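Local structure of ribonuclease-like 3 (Danio rerio, 2VQ9) at residues Phe33-Val38 with Arg52-Thr57; Gly40-Gln45 with Phe71-Gly76; Thr81-Gly86 with Glu137-Tyr142; Asn100-Val105 with Glu125-Ile130; Lys129-Cys134 with His141-Val146. The protein is a secreted ribonuclease that degrades RNA, promotes angiogenesis and kills bacteria, Gram-negative ones most strongly, the killing not requiring its RNase activity. All coordinates share one frame; numbering follows the deposited sequence.

In the fold
From the N terminus, interaction 1 joins the end of helix 27-37 to the exit of helix 47-53. Before that loop closes at 52-57, interaction 2 opens at 40-45 and closes on the end of strand 68-72, so the two cross; they also touch, His-37 O meeting Ile-72 N. Interaction 3 then ties the loop after helix 76-80 to the start of strand 138-146, and interaction 4, pairing strands 103-112 and 120-135, falls wholly within that span. Interaction 5 begins at 129-130, where interaction 4 ends, and finishes on the strand that interaction 3 reaches, pairing 120-135 with 138-146. The Cys-83 to Cys-134 disulfide connects interactions 3 and 5.

Interaction 1 (Phe33-Val38 with Arg52-Thr57); sequences FLTQHV and RQRRIT. Unlike the reference sequence in segment 52-57: Arg-55 (reference Gly).
The last turn of helix 27-37 lies beside the chain leaving helix 47-53, the CA atoms of Gln-36 and Ile-56 being 6.5 Å apart. Helix 47-53 of this ribonuclease A fold ends in a Schellman motif in which Arg-55 takes positive phi, and Arg-54 reaches from that turn to the C-terminal end of the other helix. CG of Arg-54 is anti to its carbonyl carbon (chi1 -60°), and the chain beyond is extended, delivering the guanidinium edge-on to two carbonyls. Arg-54 NH1 donates to Thr-35 O at 2.8 Å from above the carbonyl plane, and also to Val-38 O at 2.9 Å. Arg-54 NH2 reaches the same Val-38 O at 3.2 Å, in the carbonyl plane and on a lone pair. A positive group here probably suits the negative end of the helix dipole. Thr-35 CG2 meets Arg-54 CB at 3.9 Å, the two side chains running in opposite directions alongside. Ile-56 pushes CD1 to 3.6 Å from Thr-35 O. Catalytic His-37, the proton acceptor, shares the helix turn and is tied through ND1 to Thr-70 O. One water accepts from both Gln-36 NE2 (3.2 Å) and Thr-57 N (3.0 Å).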
# COMPACT_ATOMS: atom_id res chain seq x y z
N PHE A 33 -7.80 1.17 1.85
CA PHE A 33 -6.47 1.61 1.41
C PHE A 33 -5.50 1.75 2.58
O PHE A 33 -4.37 1.27 2.49
CB PHE A 33 -6.56 2.95 0.67
CG PHE A 33 -5.24 3.54 0.33
CD1 PHE A 33 -4.56 3.12 -0.81
CD2 PHE A 33 -4.67 4.54 1.13
CE1 PHE A 33 -3.32 3.68 -1.16
CE2 PHE A 33 -3.40 5.09 0.81
CZ PHE A 33 -2.74 4.66 -0.34
N LEU A 34 -5.92 2.40 3.67
CA LEU A 34 -5.06 2.50 4.85
C LEU A 34 -4.67 1.11 5.34
O LEU A 34 -3.52 0.87 5.65
CB LEU A 34 -5.75 3.28 6.00
CG LEU A 34 -6.11 4.74 5.76
CD1 LEU A 34 -6.79 5.31 7.03
CD2 LEU A 34 -4.84 5.56 5.48
N THR A 35 -5.63 0.20 5.43
CA THR A 35 -5.36 -1.15 5.94
C THR A 35 -4.33 -1.87 5.09
O THR A 35 -3.41 -2.50 5.60
CB THR A 35 -6.66 -2.00 5.99
OG1 THR A 35 -7.57 -1.38 6.90
CG2 THR A 35 -6.38 -3.43 6.47
N GLN A 36 -4.52 -1.80 3.77
CA GLN A 36 -3.67 -2.55 2.87
C GLN A 36 -2.31 -1.91 2.67
O GLN A 36 -1.32 -2.62 2.50
CB GLN A 36 -4.34 -2.68 1.52
CG GLN A 36 -5.48 -3.67 1.43
CD GLN A 36 -5.46 -4.36 0.06
OE1 GLN A 36 -5.19 -3.73 -0.97
NE2 GLN A 36 -5.73 -5.64 0.05
N HIS A 37 -2.24 -0.58 2.70
CA HIS A 37 -1.06 0.09 2.13
C HIS A 37 -0.35 1.12 3.01
O HIS A 37 0.62 1.71 2.58
CB HIS A 37 -1.46 0.73 0.78
CG HIS A 37 -1.90 -0.27 -0.25
ND1 HIS A 37 -1.07 -1.26 -0.73
CD2 HIS A 37 -3.09 -0.44 -0.88
CE1 HIS A 37 -1.73 -2.01 -1.59
NE2 HIS A 37 -2.96 -1.53 -1.70
N VAL A 38 -0.84 1.35 4.23
CA VAL A 38 -0.24 2.41 5.05
C VAL A 38 0.18 1.86 6.40
O VAL A 38 -0.68 1.46 7.19
CB VAL A 38 -1.20 3.63 5.24
CG1 VAL A 38 -0.57 4.68 6.15
CG2 VAL A 38 -1.58 4.26 3.86
N ARG A 52 -0.90 -10.71 8.65
CA ARG A 52 -1.80 -11.59 9.39
C ARG A 52 -2.79 -10.81 10.25
O ARG A 52 -4.01 -11.04 10.21
CB ARG A 52 -0.99 -12.54 10.28
CG ARG A 52 -1.87 -13.53 11.10
CD ARG A 52 -0.98 -14.40 11.96
NE ARG A 52 -0.08 -13.56 12.74
CZ ARG A 52 -0.42 -12.80 13.79
NH1 ARG A 52 -1.68 -12.75 14.26
NH2 ARG A 52 0.52 -12.07 14.38
N GLN A 53 -2.25 -9.88 11.02
CA GLN A 53 -3.06 -9.12 11.98
C GLN A 53 -4.11 -8.27 11.26
O GLN A 53 -5.30 -8.24 11.68
CB GLN A 53 -2.12 -8.25 12.82
CG GLN A 53 -2.68 -7.84 14.16
CD GLN A 53 -1.56 -7.51 15.13
OE1 GLN A 53 -1.25 -8.29 16.05
NE2 GLN A 53 -0.89 -6.41 14.89
N ARG A 54 -3.72 -7.64 10.15
CA ARG A 54 -4.67 -6.87 9.34
C ARG A 54 -5.52 -7.72 8.44
O ARG A 54 -6.43 -7.22 7.79
CB ARG A 54 -3.97 -5.78 8.52
CG ARG A 54 -3.22 -4.77 9.38
CD ARG A 54 -2.64 -3.66 8.52
NE ARG A 54 -2.02 -2.61 9.34
CZ ARG A 54 -1.69 -1.41 8.86
NH1 ARG A 54 -1.90 -1.15 7.56
NH2 ARG A 54 -1.15 -0.49 9.66
N ARG A 55 -5.24 -9.02 8.42
CA ARG A 55 -5.95 -10.00 7.58
C ARG A 55 -6.02 -9.58 6.11
O ARG A 55 -7.10 -9.49 5.49
CB ARG A 55 -7.35 -10.33 8.17
CG ARG A 55 -7.86 -11.73 7.80
CD ARG A 55 -9.24 -12.00 8.40
NE ARG A 55 -9.80 -13.31 8.00
CZ ARG A 55 -10.52 -13.52 6.90
NH1 ARG A 55 -10.75 -12.50 6.07
NH2 ARG A 55 -11.02 -14.73 6.61
N ILE A 56 -4.86 -9.28 5.55
CA ILE A 56 -4.80 -8.82 4.16
C ILE A 56 -4.84 -10.04 3.27
O ILE A 56 -4.03 -10.95 3.42
CB ILE A 56 -3.54 -7.95 3.92
CG1 ILE A 56 -3.70 -6.64 4.73
CG2 ILE A 56 -3.36 -7.67 2.42
CD1 ILE A 56 -2.36 -5.88 5.05
N THR A 57 -5.81 -10.07 2.35
CA THR A 57 -6.12 -11.27 1.59
C THR A 57 -6.10 -11.06 0.08
O THR A 57 -6.18 -9.93 -0.40
CB THR A 57 -7.54 -11.83 1.96
OG1 THR A 57 -8.52 -10.80 1.78
CG2 THR A 57 -7.57 -12.32 3.40
O HOH W 1 -7.26 -7.48 2.15

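Interaction 2 (Gly40-Gln45 with Phe71-Gly76); sequences GGITEQ and FIQANG
Ile-42 is held at two places by residues of the other segment: its carbonyl by Gln-73, its side chain by Phe-71 and Gln-73. Gln-73 NE2 donates to Ile-42 O at 2.9 Å with an N-H...O angle of 152°; the oxygen lies in the amide plane, while the nitrogen is tilted out of the carbonyl plane. CG of Gln-73 is anti to the backbone N (chi1 -160°) and the chain beyond is extended, which carries the amide across to that oxygen. On the way Gln-73 CG passes 3.3 Å from Gly-40 O, and it packs against Ile-42 CG2 at 3.9 Å. The other branch of Ile-42 runs to Phe-71 and crosses it at about a right angle, Ile-42 CD1 lying 3.8 Å from Phe-71 CD2 and Ile-42 CG1 4.0 Å from Phe-71 CB.

Farther out, the backbone bends in an inverse gamma turn centred on Gln-73, with a weak bond of 3.0 Å from Ala-74 N to Ile-72 O. Gln-73 is also backbone-bonded to Thr-104, and the side chain of Phe-71 also touches Val-50 and Met-51 of helix 47-53. Asn-75 then caps helix 76-80 through OD1 and His-78 N. This is a loop-to-strand junction of the ribonuclease A fold, the loop between the first two helices packing on the end of strand 68-72, just past the substrate-binding residues Lys-66 to Thr-70.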
# COMPACT_ATOMS: atom_id res chain seq x y z
N GLY A 40 3.41 3.00 9.07
CA GLY A 40 4.68 3.67 9.39
C GLY A 40 5.73 2.81 10.06
O GLY A 40 6.93 3.10 9.98
N GLY A 41 5.29 1.74 10.74
CA GLY A 41 6.22 0.86 11.45
C GLY A 41 6.74 -0.34 10.68
O GLY A 41 7.44 -1.16 11.26
N ILE A 42 6.41 -0.44 9.39
CA ILE A 42 6.81 -1.60 8.57
C ILE A 42 8.34 -1.71 8.50
O ILE A 42 9.04 -0.68 8.47
CB ILE A 42 6.15 -1.59 7.14
CG1 ILE A 42 6.40 -2.91 6.37
CG2 ILE A 42 6.68 -0.45 6.28
CD1 ILE A 42 5.79 -4.22 7.04
N THR A 43 8.85 -2.94 8.57
CA THR A 43 10.25 -3.22 8.24
C THR A 43 10.26 -4.37 7.25
O THR A 43 9.24 -5.05 7.08
CB THR A 43 11.11 -3.60 9.50
OG1 THR A 43 10.69 -4.87 10.02
CG2 THR A 43 10.99 -2.56 10.62
N GLU A 44 11.40 -4.63 6.63
CA GLU A 44 11.56 -5.82 5.78
C GLU A 44 11.28 -7.15 6.48
O GLU A 44 10.79 -8.08 5.85
CB GLU A 44 12.97 -5.86 5.17
CG GLU A 44 13.22 -4.76 4.14
CD GLU A 44 14.55 -4.94 3.45
OE1 GLU A 44 15.41 -5.66 4.00
OE2 GLU A 44 14.72 -4.38 2.37
N GLN A 45 11.55 -7.21 7.79
CA GLN A 45 11.41 -8.44 8.58
C GLN A 45 10.05 -8.59 9.28
O GLN A 45 9.79 -9.60 9.98
CB GLN A 45 12.56 -8.53 9.61
CG GLN A 45 13.97 -8.55 9.00
CD GLN A 45 14.55 -7.16 8.68
OE1 GLN A 45 13.95 -6.11 9.01
NE2 GLN A 45 15.71 -7.14 8.02
N PHE A 71 3.52 -1.81 1.59
CA PHE A 71 3.22 -0.84 2.65
C PHE A 71 4.04 0.42 2.49
O PHE A 71 5.27 0.38 2.34
CB PHE A 71 3.50 -1.41 4.04
CG PHE A 71 2.60 -2.54 4.42
CD1 PHE A 71 1.30 -2.29 4.83
CD2 PHE A 71 3.06 -3.87 4.36
CE1 PHE A 71 0.44 -3.34 5.18
CE2 PHE A 71 2.22 -4.94 4.73
CZ PHE A 71 0.88 -4.66 5.13
N ILE A 72 3.35 1.56 2.55
CA ILE A 72 4.05 2.83 2.58
C ILE A 72 4.42 3.10 4.03
O ILE A 72 3.55 3.05 4.92
CB ILE A 72 3.17 3.94 2.08
CG1 ILE A 72 2.69 3.60 0.65
CG2 ILE A 72 3.95 5.27 2.13
CD1 ILE A 72 1.42 4.39 0.26
N GLN A 73 5.69 3.40 4.26
CA GLN A 73 6.21 3.66 5.61
C GLN A 73 5.97 5.13 5.97
O GLN A 73 6.90 5.93 6.00
CB GLN A 73 7.70 3.34 5.64
CG GLN A 73 8.29 3.08 7.02
CD GLN A 73 9.76 2.88 6.96
OE1 GLN A 73 10.52 3.81 6.65
NE2 GLN A 73 10.19 1.68 7.24
N ALA A 74 4.72 5.45 6.25
CA ALA A 74 4.26 6.81 6.60
C ALA A 74 2.90 6.72 7.30
O ALA A 74 2.27 5.64 7.32
CB ALA A 74 4.14 7.70 5.32
N ASN A 75 2.44 7.85 7.86
CA ASN A 75 1.13 7.92 8.49
C ASN A 75 0.04 8.28 7.47
O ASN A 75 0.33 8.79 6.41
CB ASN A 75 1.19 8.79 9.80
CG ASN A 75 0.45 10.16 9.71
OD1 ASN A 75 0.06 10.63 8.65
ND2 ASN A 75 0.29 10.80 10.88
N GLY A 76 -1.21 7.92 7.78
CA GLY A 76 -2.33 8.10 6.88
C GLY A 76 -2.60 9.50 6.39
O GLY A 76 -2.79 9.73 5.21

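Interaction 3 (Thr81-Gly86 with Glu137-Tyr142); sequences TVCTGG and EWPAHY. Unlike the reference sequence in segment 137-142: Ala-140 (reference Thr).
Thr-81 O, at the base of the loop that brings Cys-83 and Thr-84 against Glu-137, is gripped by two amides: Gly-86 N at 2.8 Å and, weakly, Thr-84 N at 3.3 Å. These bonds fold 81-86 into a compact turn after helix 76-80, and the positive phi of Gly-85 lets the chain double back. The contact is packing of this turn, whose Cys-83 is disulfide-bonded to Cys-134, on the start of strand 138-146 in the ribonuclease A fold, and no hydrogen bond crosses it. Cys-83 carries most of it. Cys-83 CB sits 3.6 Å from Glu-137 O, and with the sulfur anti to the carbonyl carbon (chi1 -64°) SG of Cys-83 lies 3.6 Å from Pro-139 N. Cys-83 SG also lies 4.1 Å from Pro-139 CD; since Cys-134 belongs to strand 120-135, one residue joins the loop to two neighbouring strands.

Pro-139 is enclosed further by Arg-80 of helix 76-80 and by Tyr-30 and Phe-33 of helix 27-37, while the Trp-138 ring meets that of Tyr-30. Farther along the strand, Ala-140 and His-141, the catalytic proton donor, both face Ala-133 in a classic beta bulge. At the outer end of the contact the methyl of Thr-84 reaches the glutamate stem obliquely, Thr-84 CG2 standing 3.6 Å from Glu-137 CB.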
# COMPACT_ATOMS: atom_id res chain seq x y z
N THR A 81 -2.04 13.48 1.59
CA THR A 81 -1.63 14.73 0.95
C THR A 81 -1.24 14.55 -0.51
O THR A 81 -1.13 15.53 -1.23
CB THR A 81 -0.46 15.42 1.68
OG1 THR A 81 0.73 14.62 1.55
CG2 THR A 81 -0.79 15.66 3.15
N VAL A 82 -1.01 13.31 -0.94
CA VAL A 82 -0.73 13.05 -2.34
C VAL A 82 -1.96 13.41 -3.18
O VAL A 82 -1.81 13.81 -4.34
CB VAL A 82 -0.25 11.59 -2.57
CG1 VAL A 82 0.10 11.37 -4.04
CG2 VAL A 82 0.99 11.32 -1.73
N CYS A 83 -3.14 13.33 -2.58
CA CYS A 83 -4.41 13.66 -3.25
C CYS A 83 -4.86 15.12 -3.12
O CYS A 83 -5.84 15.53 -3.76
CB CYS A 83 -5.53 12.77 -2.73
SG CYS A 83 -5.33 11.02 -3.07
N THR A 84 -4.19 15.89 -2.27
CA THR A 84 -4.63 17.27 -2.03
C THR A 84 -3.53 18.31 -2.25
O THR A 84 -3.41 19.27 -1.49
CB THR A 84 -5.25 17.42 -0.62
OG1 THR A 84 -4.29 17.04 0.38
CG2 THR A 84 -6.51 16.56 -0.50
N GLY A 85 -2.72 18.14 -3.29
CA GLY A 85 -1.68 19.12 -3.64
C GLY A 85 -0.27 18.57 -3.64
O GLY A 85 0.65 19.16 -4.22
N GLY A 86 -0.10 17.42 -2.99
CA GLY A 86 1.21 16.81 -2.84
C GLY A 86 1.55 15.82 -3.94
O GLY A 86 2.55 15.11 -3.85
N GLU A 137 -10.42 13.81 -2.52
CA GLU A 137 -9.32 14.07 -1.61
C GLU A 137 -8.79 12.81 -0.91
O GLU A 137 -7.89 12.88 -0.08
CB GLU A 137 -9.75 15.11 -0.56
CG GLU A 137 -11.03 14.76 0.20
CD GLU A 137 -11.23 15.59 1.47
OE1 GLU A 137 -10.22 16.02 2.08
OE2 GLU A 137 -12.41 15.79 1.88
N TRP A 138 -9.37 11.66 -1.25
CA TRP A 138 -9.10 10.43 -0.48
C TRP A 138 -8.38 9.39 -1.33
O TRP A 138 -8.87 9.04 -2.40
CB TRP A 138 -10.42 9.86 0.05
CG TRP A 138 -11.21 10.84 0.89
CD1 TRP A 138 -12.30 11.59 0.49
CD2 TRP A 138 -10.96 11.20 2.25
NE1 TRP A 138 -12.74 12.37 1.54
CE2 TRP A 138 -11.94 12.15 2.63
CE3 TRP A 138 -10.03 10.78 3.20
CZ2 TRP A 138 -11.99 12.70 3.91
CZ3 TRP A 138 -10.08 11.33 4.47
CH2 TRP A 138 -11.06 12.29 4.82
N PRO A 139 -7.23 8.89 -0.84
CA PRO A 139 -6.54 7.78 -1.52
C PRO A 139 -7.40 6.52 -1.49
O PRO A 139 -7.97 6.18 -0.45
CB PRO A 139 -5.26 7.56 -0.69
CG PRO A 139 -5.24 8.58 0.34
CD PRO A 139 -6.54 9.30 0.40
N ALA A 140 -7.48 5.83 -2.62
CA ALA A 140 -8.33 4.66 -2.76
C ALA A 140 -7.58 3.40 -3.16
O ALA A 140 -8.04 2.31 -2.86
CB ALA A 140 -9.44 4.95 -3.76
N HIS A 141 -6.45 3.53 -3.86
CA HIS A 141 -5.72 2.40 -4.43
C HIS A 141 -4.25 2.76 -4.52
O HIS A 141 -3.90 3.90 -4.83
CB HIS A 141 -6.26 2.09 -5.84
CG HIS A 141 -5.47 1.07 -6.60
ND1 HIS A 141 -5.42 -0.26 -6.24
CD2 HIS A 141 -4.75 1.18 -7.74
CE1 HIS A 141 -4.68 -0.92 -7.11
NE2 HIS A 141 -4.25 -0.07 -8.02
N TYR A 142 -3.39 1.77 -4.24
CA TYR A 142 -1.96 1.90 -4.48
C TYR A 142 -1.69 1.31 -5.86
O TYR A 142 -1.83 0.11 -6.09
CB TYR A 142 -1.11 1.19 -3.40
CG TYR A 142 0.39 1.37 -3.57
CD1 TYR A 142 1.03 2.52 -3.13
CD2 TYR A 142 1.17 0.37 -4.16
CE1 TYR A 142 2.41 2.70 -3.29
CE2 TYR A 142 2.56 0.54 -4.33
CZ TYR A 142 3.16 1.71 -3.88
OH TYR A 142 4.51 1.90 -4.04

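Interaction 4 (Asn100-Val105 with Glu125-Ile130); sequences NDQFTV and ESSRKI. Unlike the reference sequence in segment 100-105: Asp-101 (reference Asn).
Asn-100 O and Asp-101 O lie against the bent chain of Lys-129, at 3.3 Å from its CE and 3.4 Å from its CD respectively. Gln-102 folds at chi2 (-79°) over the neighbouring strand: NE2 donates almost straight to Ser-127 OG at 3.2 Å, in the amide plane, while OE1 stays 3.4 Å from Lys-129 CG. Phe-103 pairs with Arg-128 through two backbone bonds, and Ile-130 CD1 rests over a face of the Phe-103 ring, 4.1 Å from the centroid, a CH-pi contact. Thr-104, on the other side of the sheet, shares a water with Ser-127, OG1 and OG both bonding it, and its CG2 touches Glu-125 CG at 3.7 Å. Val-105 pairs with Ser-126 by two more backbone bonds; its CG1 packs on Ile-130 CG2 and its CG2 meets Ser-126 OG at 3.4 Å. Ser-126 OG in turn accepts a hydrogen bond from Arg-128 NE at 2.8 Å. The alternating hydrogen-bonded and non-hydrogen-bonded pairs are those of antiparallel strands, here 103-112 and 120-135, which form a beta hairpin of the ribonuclease A sheet.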
# COMPACT_ATOMS: atom_id res chain seq x y z
N ASN A 100 5.02 13.99 -5.17
CA ASN A 100 6.19 14.86 -5.39
C ASN A 100 7.41 14.47 -4.53
O ASN A 100 8.54 14.63 -4.98
CB ASN A 100 5.86 16.34 -5.15
CG ASN A 100 4.63 16.82 -5.90
OD1 ASN A 100 3.86 17.62 -5.37
ND2 ASN A 100 4.45 16.35 -7.13
N ASP A 101 7.19 13.99 -3.29
CA ASP A 101 8.31 13.54 -2.45
C ASP A 101 8.50 12.03 -2.60
O ASP A 101 7.56 11.31 -2.96
CB ASP A 101 8.09 13.82 -0.95
CG ASP A 101 7.97 15.30 -0.61
OD1 ASP A 101 8.39 16.14 -1.44
OD2 ASP A 101 7.47 15.62 0.51
N GLN A 102 9.70 11.56 -2.28
CA GLN A 102 9.97 10.13 -2.14
C GLN A 102 9.35 9.66 -0.83
O GLN A 102 9.33 10.42 0.16
CB GLN A 102 11.47 9.90 -2.03
CG GLN A 102 12.28 10.49 -3.18
CD GLN A 102 12.21 9.62 -4.38
OE1 GLN A 102 11.94 10.08 -5.49
NE2 GLN A 102 12.41 8.33 -4.16
N PHE A 103 8.83 8.42 -0.85
CA PHE A 103 8.41 7.71 0.35
C PHE A 103 9.21 6.39 0.41
O PHE A 103 9.60 5.83 -0.61
CB PHE A 103 6.92 7.37 0.29
CG PHE A 103 5.99 8.54 0.53
CD1 PHE A 103 5.38 8.70 1.78
CD2 PHE A 103 5.71 9.45 -0.49
CE1 PHE A 103 4.47 9.79 2.00
CE2 PHE A 103 4.83 10.54 -0.28
CZ PHE A 103 4.21 10.70 0.97
N THR A 104 9.46 5.91 1.61
CA THR A 104 9.97 4.58 1.77
C THR A 104 8.79 3.61 1.72
O THR A 104 7.79 3.78 2.43
CB THR A 104 10.76 4.46 3.07
OG1 THR A 104 11.88 5.35 2.97
CG2 THR A 104 11.24 3.01 3.29
N VAL A 105 8.92 2.63 0.84
CA VAL A 105 7.95 1.54 0.79
C VAL A 105 8.61 0.19 1.07
O VAL A 105 9.79 -0.02 0.75
CB VAL A 105 7.16 1.50 -0.55
CG1 VAL A 105 6.47 2.85 -0.79
CG2 VAL A 105 8.08 1.10 -1.74
N GLU A 125 12.70 -3.19 1.04
CA GLU A 125 12.56 -1.74 1.11
C GLU A 125 13.08 -1.09 -0.16
O GLU A 125 14.06 -1.55 -0.74
CB GLU A 125 13.38 -1.27 2.31
CG GLU A 125 13.54 0.19 2.56
CD GLU A 125 14.79 0.42 3.41
OE1 GLU A 125 15.94 0.36 2.87
OE2 GLU A 125 14.62 0.57 4.63
N SER A 126 12.39 -0.03 -0.60
CA SER A 126 12.92 0.86 -1.65
C SER A 126 12.39 2.27 -1.40
O SER A 126 11.45 2.46 -0.63
CB SER A 126 12.48 0.38 -3.04
OG SER A 126 11.08 0.29 -3.11
N SER A 127 13.01 3.25 -2.06
CA SER A 127 12.58 4.65 -1.92
C SER A 127 11.99 5.07 -3.25
O SER A 127 12.66 4.98 -4.30
CB SER A 127 13.74 5.58 -1.54
OG SER A 127 13.28 6.94 -1.46
N ARG A 128 10.72 5.47 -3.23
CA ARG A 128 10.03 5.73 -4.51
C ARG A 128 9.09 6.89 -4.42
O ARG A 128 8.63 7.23 -3.34
CB ARG A 128 9.20 4.50 -4.95
CG ARG A 128 9.82 3.11 -4.74
CD ARG A 128 9.14 2.04 -5.61
NE ARG A 128 9.93 0.80 -5.66
CZ ARG A 128 9.74 -0.21 -6.51
NH1 ARG A 128 8.79 -0.15 -7.44
NH2 ARG A 128 10.52 -1.29 -6.44
N LYS A 129 8.74 7.47 -5.56
CA LYS A 129 7.53 8.28 -5.60
C LYS A 129 6.34 7.33 -5.73
O LYS A 129 6.36 6.37 -6.52
CB LYS A 129 7.57 9.25 -6.76
CG LYS A 129 8.86 9.98 -6.82
CD LYS A 129 8.82 11.30 -6.14
CE LYS A 129 9.45 12.25 -7.13
NZ LYS A 129 9.07 11.67 -8.47
N ILE A 130 5.31 7.58 -4.95
CA ILE A 130 4.19 6.66 -4.94
C ILE A 130 3.09 7.19 -5.86
O ILE A 130 2.89 8.40 -5.95
CB ILE A 130 3.67 6.42 -3.50
CG1 ILE A 130 3.22 7.72 -2.82
CG2 ILE A 130 4.76 5.74 -2.65
CD1 ILE A 130 2.45 7.47 -1.44
O HOH W 2 12.56 7.48 1.09

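Interaction 5 (Lys129-Cys134 with His141-Val146); sequences KIVVAC and HYERGV. Unlike the reference sequence in segment 141-146: Arg-144 (reference Lys).
His-141, the catalytic proton donor, opens the pairing with Ala-133: His-141 O accepts from Ala-133 N at 3.0 Å. On one side of the sheet His-141 CB lies 3.8 Å from Ala-133 CB. The same His-141 oxygen takes a CA-H...O contact from Val-132. Tyr-142 turns to the other side, where CG anti to the backbone N (chi1 -177°) sends the ring across Ile-130 at about a right angle. Ile-130 CG2 meets the ring edge, 3.9 Å from Tyr-142 CE1, and the ring also meets that of His-37, the catalytic proton acceptor, with their planes at about 30°.

Glu-143 and Arg-144 both face Val-131, whose O accepts from Glu-143 N at 2.9 Å and weakly from Arg-144 N at 3.4 Å. Arg-144 O in return takes Val-131 N at 2.8 Å. The Glu-143 and Arg-144 side chains run alongside Val-131, whose CG1 packs on Glu-143 CB while its CG2 stands over the centre of a face of the Arg-144 guanidinium. Gly-145 sets its CA 3.4 Å from Lys-129 O, and its own O binds Arg-128 NH1. Val-146 exchanges two backbone bonds with Lys-129 and adds a contact of 4.0 Å from Val-146 CG2 to Lys-129 CB. The two residues set against Val-131 shift the register by one, a classic beta bulge, here in the antiparallel hairpin of strands 120-135 and 138-146 that carries an active-site histidine of the ribonuclease A fold.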
# COMPACT_ATOMS: atom_id res chain seq x y z
N LYS A 129 8.74 7.47 -5.56
CA LYS A 129 7.53 8.28 -5.60
C LYS A 129 6.34 7.33 -5.73
O LYS A 129 6.36 6.37 -6.52
CB LYS A 129 7.57 9.25 -6.76
CG LYS A 129 8.86 9.98 -6.82
CD LYS A 129 8.82 11.30 -6.14
CE LYS A 129 9.45 12.25 -7.13
NZ LYS A 129 9.07 11.67 -8.47
N ILE A 130 5.31 7.58 -4.95
CA ILE A 130 4.19 6.66 -4.94
C ILE A 130 3.09 7.19 -5.86
O ILE A 130 2.89 8.40 -5.95
CB ILE A 130 3.67 6.42 -3.50
CG1 ILE A 130 3.22 7.72 -2.82
CG2 ILE A 130 4.76 5.74 -2.65
CD1 ILE A 130 2.45 7.47 -1.44
N VAL A 131 2.40 6.26 -6.52
CA VAL A 131 1.30 6.57 -7.39
C VAL A 131 0.05 5.98 -6.76
O VAL A 131 -0.06 4.76 -6.55
CB VAL A 131 1.52 6.00 -8.82
CG1 VAL A 131 0.36 6.39 -9.73
CG2 VAL A 131 2.88 6.49 -9.38
N VAL A 132 -0.89 6.86 -6.44
CA VAL A 132 -2.13 6.48 -5.79
C VAL A 132 -3.31 6.95 -6.65
O VAL A 132 -3.21 7.99 -7.30
CB VAL A 132 -2.17 7.08 -4.32
CG1 VAL A 132 -0.95 6.60 -3.49
CG2 VAL A 132 -2.25 8.57 -4.34
N ALA A 133 -4.39 6.16 -6.68
CA ALA A 133 -5.68 6.63 -7.18
C ALA A 133 -6.38 7.40 -6.08
O ALA A 133 -6.48 6.94 -4.92
CB ALA A 133 -6.55 5.46 -7.67
N CYS A 134 -6.86 8.57 -6.45
CA CYS A 134 -7.53 9.47 -5.53
C CYS A 134 -8.97 9.58 -5.95
O CYS A 134 -9.27 9.80 -7.13
CB CYS A 134 -6.90 10.87 -5.60
SG CYS A 134 -5.18 10.96 -5.10
N HIS A 141 -6.45 3.53 -3.86
CA HIS A 141 -5.72 2.40 -4.43
C HIS A 141 -4.25 2.76 -4.52
O HIS A 141 -3.90 3.90 -4.83
CB HIS A 141 -6.26 2.09 -5.84
CG HIS A 141 -5.47 1.07 -6.60
ND1 HIS A 141 -5.42 -0.26 -6.24
CD2 HIS A 141 -4.75 1.18 -7.74
CE1 HIS A 141 -4.68 -0.92 -7.11
NE2 HIS A 141 -4.25 -0.07 -8.02
N TYR A 142 -3.39 1.77 -4.24
CA TYR A 142 -1.96 1.90 -4.48
C TYR A 142 -1.69 1.31 -5.86
O TYR A 142 -1.83 0.11 -6.09
CB TYR A 142 -1.11 1.19 -3.40
CG TYR A 142 0.39 1.37 -3.57
CD1 TYR A 142 1.03 2.52 -3.13
CD2 TYR A 142 1.17 0.37 -4.16
CE1 TYR A 142 2.41 2.70 -3.29
CE2 TYR A 142 2.56 0.54 -4.33
CZ TYR A 142 3.16 1.71 -3.88
OH TYR A 142 4.51 1.90 -4.04
N GLU A 143 -1.32 2.18 -6.79
CA GLU A 143 -1.16 1.76 -8.17
C GLU A 143 0.23 1.18 -8.33
O GLU A 143 0.39 0.01 -8.74
CB GLU A 143 -1.42 2.95 -9.11
CG GLU A 143 -1.16 2.67 -10.61
CD GLU A 143 -2.20 1.76 -11.26
OE1 GLU A 143 -3.33 1.66 -10.73
OE2 GLU A 143 -1.88 1.16 -12.32
N ARG A 144 1.24 1.97 -7.97
CA ARG A 144 2.61 1.53 -8.08
C ARG A 144 3.57 2.51 -7.41
O ARG A 144 3.16 3.60 -6.96
CB ARG A 144 3.00 1.34 -9.56
CG ARG A 144 3.14 2.61 -10.35
CD ARG A 144 3.50 2.27 -11.79
NE ARG A 144 3.91 3.46 -12.53
CZ ARG A 144 3.07 4.34 -13.07
NH1 ARG A 144 1.74 4.17 -12.97
NH2 ARG A 144 3.56 5.40 -13.72
N GLY A 145 4.84 2.12 -7.34
CA GLY A 145 5.87 3.03 -6.90
C GLY A 145 6.90 3.07 -7.99
O GLY A 145 7.27 2.02 -8.55
N VAL A 146 7.38 4.27 -8.29
CA VAL A 146 8.38 4.46 -9.34
C VAL A 146 9.68 5.03 -8.79
O VAL A 146 9.68 5.67 -7.72
CB VAL A 146 7.83 5.38 -10.48
CG1 VAL A 146 6.52 4.81 -10.97
CG2 VAL A 146 7.66 6.83 -9.99